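Long-range contacts in dehydrogenase (Sinorhizobium meliloti, PDB 3UOE), which probably acts as an oxidoreductase of the LDH2/MDH2 (malate/L-lactate dehydrogenase) family: residues V112-M117 against A144-A149; T127-A132 against I289-S294; G154-V159 against G185-G190. All coordinates share one frame; numbering follows the deposited sequence.

In the fold
Contacts 2 and 3 are strand pairs of one mixed seven-stranded sheet, and contact 1 joins two helices packed on a face of it. Contact 2 joins strands 129-137 and 285-291, contact 3 joins strands 156-161 and 182-186, and strands 285-291 and 156-161 are neighbours, so the two contacts sit about 11 Å apart between centres. Contact 1 pairs helices 109-127 and 144-152, with its centre about 13 Å from contact 2 and 12 Å from contact 3. Along the chain contact 1 closes before contact 3 opens, whereas contact 2 closes last, with I289-S294. A147 and M113 of contact 1 pack against G185 and V159, while contacts 2 and 3 also reach the second subunit, tying the sheet to the dimer interface.

Contact 1 (V112-M117 against A144-A149)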
ATOM      1  N   VAL A 112      -5.884 -22.219  -1.251  1.00  6.30           N
ATOM      2  CA  VAL A 112      -4.541 -22.138  -0.702  1.00  7.75           C
ATOM      3  C   VAL A 112      -4.455 -20.932   0.231  1.00  7.05           C
ATOM      4  O   VAL A 112      -3.890 -21.021   1.311  1.00  6.81           O
ATOM      5  CB  VAL A 112      -3.464 -22.052  -1.821  1.00  6.93           C
ATOM      6  CG1 VAL A 112      -2.120 -21.596  -1.242  1.00  5.52           C
ATOM      7  CG2 VAL A 112      -3.315 -23.402  -2.534  1.00  5.46           C
HETATM    8  N   MSE A 113      -5.041 -19.816  -0.193  1.00  6.31           N
HETATM    9  CA  MSE A 113      -5.074 -18.605   0.619  1.00  7.12           C
HETATM   10  C   MSE A 113      -5.771 -18.827   1.970  1.00  8.24           C
HETATM   11  O   MSE A 113      -5.223 -18.483   3.021  1.00  6.56           O
HETATM   12  CB  MSE A 113      -5.756 -17.466  -0.150  1.00  6.74           C
HETATM   13  CG  MSE A 113      -5.869 -16.167   0.615  1.00  7.75           C
HETATM   14 SE   MSE A 113      -4.129 -15.430   1.176  1.00 22.82          SE
HETATM   15  CE  MSE A 113      -3.596 -14.588  -0.526  1.00  8.04           C
HETATM   16  N   MSE A 114      -6.975 -19.400   1.945  1.00  6.98           N
HETATM   17  CA  MSE A 114      -7.735 -19.581   3.185  1.00  9.33           C
HETATM   18  C   MSE A 114      -7.064 -20.571   4.138  1.00  8.15           C
HETATM   19  O   MSE A 114      -7.185 -20.463   5.352  1.00  7.58           O
HETATM   20  CB  MSE A 114      -9.193 -19.978   2.905  1.00  7.14           C
HETATM   21  CG  MSE A 114     -10.029 -18.858   2.277  1.00  8.34           C
HETATM   22 SE   MSE A 114     -10.039 -17.200   3.341  1.00 26.43          SE
HETATM   23  CE  MSE A 114     -10.907 -17.866   4.956  1.00  9.23           C
ATOM     24  N   ASP A 115      -6.340 -21.534   3.588  1.00  9.92           N
ATOM     25  CA  ASP A 115      -5.642 -22.483   4.440  1.00 10.30           C
ATOM     26  C   ASP A 115      -4.445 -21.803   5.102  1.00  9.45           C
ATOM     27  O   ASP A 115      -4.177 -22.003   6.292  1.00  7.70           O
ATOM     28  CB  ASP A 115      -5.211 -23.724   3.653  1.00  9.99           C
ATOM     29  CG  ASP A 115      -4.913 -24.896   4.561  1.00 14.99           C
ATOM     30  OD1 ASP A 115      -5.872 -25.557   5.017  1.00 18.24           O
ATOM     31  OD2 ASP A 115      -3.718 -25.141   4.835  1.00 17.84           O
ATOM     32  N   ALA A 116      -3.739 -20.995   4.314  1.00  9.69           N
ATOM     33  CA  ALA A 116      -2.625 -20.193   4.807  1.00  9.40           C
ATOM     34  C   ALA A 116      -3.084 -19.267   5.926  1.00  9.12           C
ATOM     35  O   ALA A 116      -2.370 -19.056   6.909  1.00  8.86           O
ATOM     36  CB  ALA A 116      -2.024 -19.382   3.669  1.00  7.80           C
HETATM   37  N   MSE A 117      -4.277 -18.709   5.765  1.00  8.12           N
HETATM   38  CA  MSE A 117      -4.834 -17.832   6.783  1.00 10.29           C
HETATM   39  C   MSE A 117      -5.107 -18.596   8.076  1.00 10.88           C
HETATM   40  O   MSE A 117      -4.800 -18.114   9.168  1.00 12.09           O
HETATM   41  CB  MSE A 117      -6.111 -17.143   6.290  1.00  7.94           C
HETATM   42  CG  MSE A 117      -6.664 -16.152   7.300  1.00 13.86           C
HETATM   43 SE   MSE A 117      -8.188 -15.067   6.696  1.00 29.71          SE
HETATM   44  CE  MSE A 117      -7.547 -14.589   4.905  1.00  7.76           C
ATOM     45  N   ALA A 144     -10.542  -8.588  -1.722  1.00  7.11           N
ATOM     46  CA  ALA A 144     -11.390  -8.079  -0.646  1.00  7.20           C
ATOM     47  C   ALA A 144     -11.966  -9.233   0.178  1.00  8.65           C
ATOM     48  O   ALA A 144     -12.191  -9.100   1.386  1.00  9.53           O
ATOM     49  CB  ALA A 144     -12.521  -7.191  -1.211  1.00  7.30           C
ATOM     50  N   TYR A 145     -12.192 -10.368  -0.482  1.00  8.39           N
ATOM     51  CA  TYR A 145     -12.770 -11.537   0.170  1.00  7.22           C
ATOM     52  C   TYR A 145     -11.926 -11.948   1.385  1.00  8.79           C
ATOM     53  O   TYR A 145     -12.459 -12.209   2.464  1.00  8.07           O
ATOM     54  CB  TYR A 145     -12.873 -12.701  -0.825  1.00  7.19           C
ATOM     55  CG  TYR A 145     -13.634 -13.905  -0.294  1.00  7.99           C
ATOM     56  CD1 TYR A 145     -13.007 -14.848   0.515  1.00  8.68           C
ATOM     57  CD2 TYR A 145     -14.976 -14.091  -0.599  1.00  7.60           C
ATOM     58  CE1 TYR A 145     -13.698 -15.947   1.015  1.00  9.49           C
ATOM     59  CE2 TYR A 145     -15.680 -15.184  -0.111  1.00  9.55           C
ATOM     60  CZ  TYR A 145     -15.037 -16.108   0.697  1.00 12.11           C
ATOM     61  OH  TYR A 145     -15.733 -17.196   1.180  1.00 14.88           O
ATOM     62  N   TYR A 146     -10.611 -11.997   1.187  1.00  7.08           N
ATOM     63  CA  TYR A 146      -9.675 -12.401   2.228  1.00  6.77           C
ATOM     64  C   TYR A 146      -9.507 -11.293   3.265  1.00  7.68           C
ATOM     65  O   TYR A 146      -9.561 -11.561   4.464  1.00  9.05           O
ATOM     66  CB  TYR A 146      -8.327 -12.794   1.611  1.00  6.33           C
ATOM     67  CG  TYR A 146      -8.485 -13.678   0.390  1.00  7.29           C
ATOM     68  CD1 TYR A 146      -8.935 -14.999   0.510  1.00  7.99           C
ATOM     69  CD2 TYR A 146      -8.217 -13.189  -0.882  1.00  6.27           C
ATOM     70  CE1 TYR A 146      -9.105 -15.815  -0.614  1.00  6.56           C
ATOM     71  CE2 TYR A 146      -8.372 -13.989  -2.008  1.00  7.00           C
ATOM     72  CZ  TYR A 146      -8.817 -15.300  -1.871  1.00  8.26           C
ATOM     73  OH  TYR A 146      -8.964 -16.084  -2.993  1.00  7.30           O
ATOM     74  N   ALA A 147      -9.322 -10.055   2.810  1.00  7.07           N
ATOM     75  CA  ALA A 147      -9.237  -8.913   3.727  1.00  9.43           C
ATOM     76  C   ALA A 147     -10.453  -8.864   4.649  1.00  9.16           C
ATOM     77  O   ALA A 147     -10.336  -8.605   5.846  1.00  9.42           O
ATOM     78  CB  ALA A 147      -9.103  -7.594   2.951  1.00  6.88           C
ATOM     79  N   GLU A 148     -11.623  -9.123   4.082  1.00  8.68           N
ATOM     80  CA  GLU A 148     -12.856  -9.075   4.848  1.00 10.19           C
ATOM     81  C   GLU A 148     -12.912 -10.209   5.858  1.00 10.20           C
ATOM     82  O   GLU A 148     -13.364 -10.013   6.984  1.00  9.36           O
ATOM     83  CB  GLU A 148     -14.064  -9.147   3.919  1.00 12.32           C
ATOM     84  CG  GLU A 148     -15.400  -8.990   4.622  1.00 16.81           C
ATOM     85  CD  GLU A 148     -16.561  -9.010   3.647  1.00 27.62           C
ATOM     86  OE1 GLU A 148     -16.877 -10.097   3.118  1.00 28.48           O
ATOM     87  OE2 GLU A 148     -17.148  -7.935   3.406  1.00 37.86           O
ATOM     88  N   ALA A 149     -12.460 -11.395   5.445  1.00  9.01           N
ATOM     89  CA  ALA A 149     -12.484 -12.561   6.309  1.00  7.93           C
ATOM     90  C   ALA A 149     -11.602 -12.311   7.530  1.00 11.61           C
ATOM     91  O   ALA A 149     -11.962 -12.649   8.656  1.00 12.13           O
ATOM     92  CB  ALA A 149     -12.015 -13.785   5.560  1.00  8.24           C
TER
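The CG methylene of M113 overlaps one face of the Y146 ring, a CH-pi contact in which CG lies 3.5 Å from the ring centroid and 22° off the normal. It sits toward the rim, so the closest pair is M113 CG to Y146 CD1 at 3.3 Å. CG reaches the ring because it is anti to the backbone N of M113; the bent chain beyond it carries SE, more distantly, above the ring face as well. M114 approaches differently. Its selenium lies in the ring plane, 89° off the normal and 3.8 Å from Y146 CD1, so face and edge of one ring each receive a selenomethionine in Met-aromatic geometry. One turn on, M117 reaches past the ring: its CE rests 3.7 Å from Y146 O and its SE 4.2 Å from A149 CB. M114 CE lies 4.3 Å from A149 CB. These long chains bridge two helical segments whose axes, inclined by 20°, come no closer than 11.2 Å, with L288 and L290 of strand 285-291 touching M117 and L55 of helix 46-61 touching Y146. The hydroxyl of Y146 is hydrogen-bonded to M140 O. Selenium here stands in for methionine sulfur; with no hydrogen bond crossing between the segments, the contact probably rests on apolar packing and the polarisable chalcogen next to the ring.

Contact 2 (T127-A132 against I289-S294); sequences TGLAIA and ILIDPS
G128 O is gripped from the facing segment by two groups: D292 N donates to it at 3.0 Å with an N-H...O angle of 165°, and I291 CA brings a weaker C-H...O contact at 3.4 Å. The D292 nitrogen is tilted somewhat from the carbonyl plane. Further along, A130 and L290 form a reciprocal pair, A130 N to L290 O at 3.1 Å and L290 N to A130 O at 3.0 Å, the latter almost in line with the carbonyl bond. L129 with I291 and I131 with I289 are the non-hydrogen-bonded pairs on either side of it. Antiparallel pairing follows from this register and from a 162° angle between the strand directions, and it places strand 285-291, late in sequence, between strands 129-137 and 156-161 in the interior of the mixed sheet. One face carries L129, I131, I289 and I291. L129 CD1 lies between the two isoleucines of the facing strand, 3.8 Å from both I291 CG1 and I289 CG2; with CG anti to the backbone N (chi1 162°), the L129 chain extends to lie alongside each of them. I131 instead crosses I289 at a slant, with CD1 3.7 Å from I289 CG1. L129 of the second subunit packs on L129 and I131, placing this face at the dimer interface. The A130 and L290 side chains lie on the other face, against L124 of helix 109-127. At the entry to the strand, G128 leaves that helix with positive phi, and T127 OG1 donates to L129 O from well above the carbonyl plane. At the other strand's exit, D292 OD1 accepts from S294 N at 2.9 Å, forming an Asx turn.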
ATOM      1  N   THR A 127       2.753 -14.172  18.279  1.00 11.40           N
ATOM      2  CA  THR A 127       3.657 -13.305  17.518  1.00 10.04           C
ATOM      3  C   THR A 127       3.147 -11.886  17.294  1.00 10.05           C
ATOM      4  O   THR A 127       3.953 -10.959  17.190  1.00  8.23           O
ATOM      5  CB  THR A 127       4.049 -13.930  16.163  1.00 10.44           C
ATOM      6  OG1 THR A 127       2.893 -14.011  15.316  1.00 11.21           O
ATOM      7  CG2 THR A 127       4.658 -15.331  16.371  1.00  9.77           C
ATOM      8  N   GLY A 128       1.819 -11.732  17.223  1.00 10.64           N
ATOM      9  CA  GLY A 128       1.170 -10.448  16.989  1.00  7.45           C
ATOM     10  C   GLY A 128       1.165 -10.035  15.521  1.00  9.60           C
ATOM     11  O   GLY A 128       0.266  -9.334  15.058  1.00 10.08           O
ATOM     12  N   LEU A 129       2.180 -10.480  14.789  1.00 10.35           N
ATOM     13  CA  LEU A 129       2.322 -10.187  13.365  1.00 10.77           C
ATOM     14  C   LEU A 129       2.858 -11.438  12.682  1.00  9.75           C
ATOM     15  O   LEU A 129       3.774 -12.084  13.192  1.00 12.09           O
ATOM     16  CB  LEU A 129       3.281  -9.012  13.161  1.00  7.26           C
ATOM     17  CG  LEU A 129       3.941  -8.750  11.802  1.00 15.50           C
ATOM     18  CD1 LEU A 129       3.044  -7.943  10.863  1.00 12.81           C
ATOM     19  CD2 LEU A 129       5.282  -8.023  11.990  1.00 11.99           C
ATOM     20  N   ALA A 130       2.281 -11.787  11.542  1.00  7.26           N
ATOM     21  CA  ALA A 130       2.747 -12.938  10.785  1.00  7.83           C
ATOM     22  C   ALA A 130       2.493 -12.752   9.300  1.00  7.27           C
ATOM     23  O   ALA A 130       1.604 -12.005   8.894  1.00  6.82           O
ATOM     24  CB  ALA A 130       2.087 -14.214  11.279  1.00  9.45           C
ATOM     25  N   ILE A 131       3.279 -13.442   8.490  1.00  5.95           N
ATOM     26  CA  ILE A 131       3.129 -13.342   7.053  1.00  7.40           C
ATOM     27  C   ILE A 131       3.178 -14.712   6.395  1.00  6.35           C
ATOM     28  O   ILE A 131       3.981 -15.561   6.770  1.00  6.08           O
ATOM     29  CB  ILE A 131       4.236 -12.459   6.440  1.00  7.83           C
ATOM     30  CG1 ILE A 131       4.050 -12.342   4.925  1.00  7.77           C
ATOM     31  CG2 ILE A 131       5.622 -13.020   6.801  1.00  6.84           C
ATOM     32  CD1 ILE A 131       4.779 -11.143   4.296  1.00  9.95           C
ATOM     33  N   ALA A 132       2.303 -14.916   5.420  1.00  5.15           N
ATOM     34  CA  ALA A 132       2.381 -16.070   4.547  1.00  6.62           C
ATOM     35  C   ALA A 132       2.700 -15.622   3.114  1.00  6.84           C
ATOM     36  O   ALA A 132       2.024 -14.750   2.541  1.00  6.23           O
ATOM     37  CB  ALA A 132       1.082 -16.882   4.604  1.00  7.66           C
ATOM     38  N   ILE A 289      -0.511 -10.663   5.119  1.00  7.32           N
ATOM     39  CA  ILE A 289       0.021 -10.223   6.396  1.00  7.05           C
ATOM     40  C   ILE A 289      -1.126 -10.052   7.366  1.00  7.65           C
ATOM     41  O   ILE A 289      -2.057  -9.292   7.105  1.00  8.90           O
ATOM     42  CB  ILE A 289       0.748  -8.887   6.279  1.00  9.47           C
ATOM     43  CG1 ILE A 289       2.023  -9.053   5.464  1.00  9.14           C
ATOM     44  CG2 ILE A 289       1.065  -8.330   7.665  1.00 10.75           C
ATOM     45  CD1 ILE A 289       2.427  -7.797   4.736  1.00 12.57           C
ATOM     46  N   LEU A 290      -1.063 -10.777   8.476  1.00  7.88           N
ATOM     47  CA  LEU A 290      -2.057 -10.642   9.531  1.00  9.03           C
ATOM     48  C   LEU A 290      -1.451  -9.928  10.728  1.00  8.08           C
ATOM     49  O   LEU A 290      -0.265 -10.085  11.029  1.00  7.95           O
ATOM     50  CB  LEU A 290      -2.597 -12.005   9.959  1.00  7.87           C
ATOM     51  CG  LEU A 290      -3.413 -12.764   8.915  1.00  9.52           C
ATOM     52  CD1 LEU A 290      -3.693 -14.180   9.414  1.00 10.41           C
ATOM     53  CD2 LEU A 290      -4.719 -12.017   8.604  1.00  8.60           C
ATOM     54  N   ILE A 291      -2.278  -9.137  11.398  1.00  7.67           N
ATOM     55  CA  ILE A 291      -1.869  -8.426  12.597  1.00  9.43           C
ATOM     56  C   ILE A 291      -2.998  -8.456  13.617  1.00  9.87           C
ATOM     57  O   ILE A 291      -4.141  -8.112  13.304  1.00 10.27           O
ATOM     58  CB  ILE A 291      -1.534  -6.958  12.285  1.00  9.34           C
ATOM     59  CG1 ILE A 291      -0.572  -6.872  11.091  1.00  8.79           C
ATOM     60  CG2 ILE A 291      -0.975  -6.259  13.520  1.00  6.53           C
ATOM     61  CD1 ILE A 291      -0.131  -5.446  10.768  1.00  9.27           C
ATOM     62  N   ASP A 292      -2.668  -8.861  14.837  1.00  9.54           N
ATOM     63  CA  ASP A 292      -3.631  -8.881  15.933  1.00  9.37           C
ATOM     64  C   ASP A 292      -3.745  -7.473  16.519  1.00  9.65           C
ATOM     65  O   ASP A 292      -2.826  -7.002  17.175  1.00 11.35           O
ATOM     66  CB  ASP A 292      -3.164  -9.881  17.001  1.00  9.10           C
ATOM     67  CG  ASP A 292      -4.198 -10.116  18.100  1.00 10.79           C
ATOM     68  OD1 ASP A 292      -5.203  -9.369  18.172  1.00 11.53           O
ATOM     69  OD2 ASP A 292      -3.991 -11.050  18.909  1.00 11.50           O
ATOM     70  N   PRO A 293      -4.875  -6.791  16.280  1.00 10.61           N
ATOM     71  CA  PRO A 293      -5.038  -5.446  16.856  1.00 11.00           C
ATOM     72  C   PRO A 293      -4.863  -5.444  18.377  1.00 10.51           C
ATOM     73  O   PRO A 293      -4.457  -4.418  18.937  1.00  9.79           O
ATOM     74  CB  PRO A 293      -6.487  -5.079  16.494  1.00  9.75           C
ATOM     75  CG  PRO A 293      -6.845  -6.002  15.343  1.00 10.32           C
ATOM     76  CD  PRO A 293      -6.103  -7.268  15.618  1.00  8.65           C
ATOM     77  N   SER A 294      -5.146  -6.572  19.034  1.00  9.42           N
ATOM     78  CA  SER A 294      -5.079  -6.618  20.499  1.00 11.82           C
ATOM     79  C   SER A 294      -3.641  -6.521  21.031  1.00 10.74           C
ATOM     80  O   SER A 294      -3.430  -6.202  22.198  1.00 10.28           O
ATOM     81  CB  SER A 294      -5.820  -7.838  21.068  1.00  9.97           C
ATOM     82  OG  SER A 294      -5.014  -9.002  21.025  1.00 14.23           O
TER

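Contact 3 (G154-V159 against G185-G190)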
ATOM      1  N   GLY A 154     -11.788 -10.250  13.457  1.00 13.13           N
ATOM      2  CA  GLY A 154     -11.217  -9.267  14.356  1.00 10.91           C
ATOM      3  C   GLY A 154      -9.734  -9.041  14.136  1.00 11.18           C
ATOM      4  O   GLY A 154      -9.048  -8.526  15.011  1.00  9.67           O
ATOM      5  N   LEU A 155      -9.237  -9.418  12.962  1.00 10.96           N
ATOM      6  CA  LEU A 155      -7.832  -9.197  12.628  1.00 11.59           C
ATOM      7  C   LEU A 155      -7.639  -8.123  11.561  1.00  9.05           C
ATOM      8  O   LEU A 155      -8.541  -7.831  10.786  1.00  9.21           O
ATOM      9  CB  LEU A 155      -7.186 -10.500  12.164  1.00  9.46           C
ATOM     10  CG  LEU A 155      -7.217 -11.644  13.174  1.00 12.41           C
ATOM     11  CD1 LEU A 155      -6.901 -12.975  12.483  1.00 13.35           C
ATOM     12  CD2 LEU A 155      -6.271 -11.370  14.351  1.00  7.90           C
ATOM     13  N   ILE A 156      -6.451  -7.534  11.535  1.00 10.37           N
ATOM     14  CA  ILE A 156      -6.037  -6.691  10.419  1.00  7.98           C
ATOM     15  C   ILE A 156      -5.426  -7.594   9.359  1.00  8.01           C
ATOM     16  O   ILE A 156      -4.516  -8.376   9.655  1.00  8.10           O
ATOM     17  CB  ILE A 156      -4.972  -5.666  10.848  1.00  8.33           C
ATOM     18  CG1 ILE A 156      -5.607  -4.544  11.675  1.00  7.84           C
ATOM     19  CG2 ILE A 156      -4.233  -5.125   9.628  1.00  7.52           C
ATOM     20  CD1 ILE A 156      -4.613  -3.843  12.639  1.00  7.97           C
ATOM     21  N   GLY A 157      -5.941  -7.503   8.136  1.00  6.94           N
ATOM     22  CA  GLY A 157      -5.474  -8.338   7.046  1.00  6.34           C
ATOM     23  C   GLY A 157      -5.001  -7.508   5.866  1.00  8.01           C
ATOM     24  O   GLY A 157      -5.725  -6.634   5.381  1.00  8.46           O
ATOM     25  N   ILE A 158      -3.779  -7.775   5.417  1.00  6.72           N
ATOM     26  CA  ILE A 158      -3.200  -7.088   4.274  1.00  6.12           C
ATOM     27  C   ILE A 158      -2.843  -8.127   3.226  1.00  8.23           C
ATOM     28  O   ILE A 158      -2.139  -9.103   3.519  1.00  9.56           O
ATOM     29  CB  ILE A 158      -1.957  -6.291   4.693  1.00  9.07           C
ATOM     30  CG1 ILE A 158      -2.345  -5.300   5.794  1.00  6.74           C
ATOM     31  CG2 ILE A 158      -1.309  -5.584   3.488  1.00  7.57           C
ATOM     32  CD1 ILE A 158      -1.208  -4.460   6.287  1.00 12.63           C
ATOM     33  N   VAL A 159      -3.357  -7.936   2.011  1.00  6.73           N
ATOM     34  CA  VAL A 159      -3.245  -8.952   0.977  1.00  6.26           C
ATOM     35  C   VAL A 159      -2.732  -8.359  -0.323  1.00  7.18           C
ATOM     36  O   VAL A 159      -3.137  -7.261  -0.713  1.00  7.30           O
ATOM     37  CB  VAL A 159      -4.590  -9.626   0.717  1.00  7.92           C
ATOM     38  CG1 VAL A 159      -4.374 -11.011   0.119  1.00  9.02           C
ATOM     39  CG2 VAL A 159      -5.388  -9.715   2.003  1.00  7.02           C
ATOM     40  N   GLY A 185      -7.991  -5.092   5.242  1.00  6.89           N
ATOM     41  CA  GLY A 185      -9.162  -5.262   6.087  1.00  6.57           C
ATOM     42  C   GLY A 185      -8.878  -4.834   7.516  1.00  7.55           C
ATOM     43  O   GLY A 185      -7.878  -5.237   8.114  1.00  6.93           O
ATOM     44  N   ILE A 186      -9.757  -4.012   8.071  1.00  6.73           N
ATOM     45  CA  ILE A 186      -9.560  -3.526   9.429  1.00  8.03           C
ATOM     46  C   ILE A 186     -10.850  -3.644  10.227  1.00 11.44           C
ATOM     47  O   ILE A 186     -11.894  -3.141   9.809  1.00 12.81           O
ATOM     48  CB  ILE A 186      -9.027  -2.073   9.443  1.00  7.66           C
ATOM     49  CG1 ILE A 186      -7.721  -1.983   8.633  1.00  8.80           C
ATOM     50  CG2 ILE A 186      -8.803  -1.614  10.863  1.00  7.88           C
ATOM     51  CD1 ILE A 186      -7.080  -0.611   8.598  1.00  6.92           C
ATOM     52  N   PRO A 187     -10.792  -4.343  11.374  1.00 13.32           N
ATOM     53  CA  PRO A 187     -12.006  -4.469  12.185  1.00 12.51           C
ATOM     54  C   PRO A 187     -12.548  -3.094  12.565  1.00 13.49           C
ATOM     55  O   PRO A 187     -11.805  -2.199  12.976  1.00 10.01           O
ATOM     56  CB  PRO A 187     -11.523  -5.223  13.431  1.00 11.34           C
ATOM     57  CG  PRO A 187     -10.313  -5.972  12.980  1.00 12.78           C
ATOM     58  CD  PRO A 187      -9.670  -5.137  11.907  1.00  9.00           C
ATOM     59  N   ALA A 188     -13.847  -2.930  12.387  1.00 15.15           N
ATOM     60  CA  ALA A 188     -14.549  -1.748  12.850  1.00 21.14           C
ATOM     61  C   ALA A 188     -15.643  -2.322  13.722  1.00 24.92           C
ATOM     62  O   ALA A 188     -15.625  -3.517  13.993  1.00 36.36           O
ATOM     63  CB  ALA A 188     -15.123  -0.983  11.684  1.00 23.02           C
ATOM     64  N   ALA A 189     -16.586  -1.514  14.179  1.00 26.31           N
ATOM     65  CA  ALA A 189     -17.639  -2.071  15.029  1.00 30.47           C
ATOM     66  C   ALA A 189     -18.398  -3.131  14.244  1.00 29.94           C
ATOM     67  O   ALA A 189     -17.975  -4.282  14.151  1.00 32.93           O
ATOM     68  CB  ALA A 189     -18.583  -0.985  15.514  1.00 30.94           C
ATOM     69  N   GLY A 190     -19.518  -2.736  13.663  1.00 31.06           N
ATOM     70  CA  GLY A 190     -20.262  -3.641  12.815  1.00 32.10           C
ATOM     71  C   GLY A 190     -19.438  -3.938  11.582  1.00 32.81           C
ATOM     72  O   GLY A 190     -18.501  -4.739  11.622  1.00 34.68           O
TER
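P187 CD is pressed to 3.1 Å from L155 O, and its CG stands 3.3 Å from G154 C, so the proline ring packs tightly against the backbone that leads into strand 156-161. Beside it, G157 and G185 form the antiparallel hydrogen-bonded pair of the contact. G185 N donates to G157 O at 2.7 Å, nearly straight at 171° and in the carbonyl plane; the return bond, G157 N to G185 O, is 3.0 Å long. That same G185 O also receives I156 CA in a C-H...O contact at 3.3 Å, so two groups share it. With glycine at both positions, no side chain rises from this pair, and A147 of helix 144-152 packs close to it, its CB touching G185 N. The isoleucine side is looser. The I156 side chain crosses that of P187 at about a right angle, and its CG1, anti to the carbonyl carbon (chi1 -74°), stays 4.1 Å from P187 CD and 4.4 Å from I186 CG2. L259 of the second subunit also packs on both isoleucines. Beyond P187 the chain departs: A188 to G190 make no contact with G154-V159, A189 and G190 are exposed, and A188 touches L307 and A189 touches A304 of helix 300-311. G154, by contrast, is held near P187 and has positive phi, as the C-prime residue of the Schellman motif that closes helix 144-152. Strand 156-161 follows directly, and 182-186 then 193-197 are laid down antiparallel beside it in sequence order: a helix stopped by a Schellman motif and followed by a beta meander at one margin of the mixed sheet.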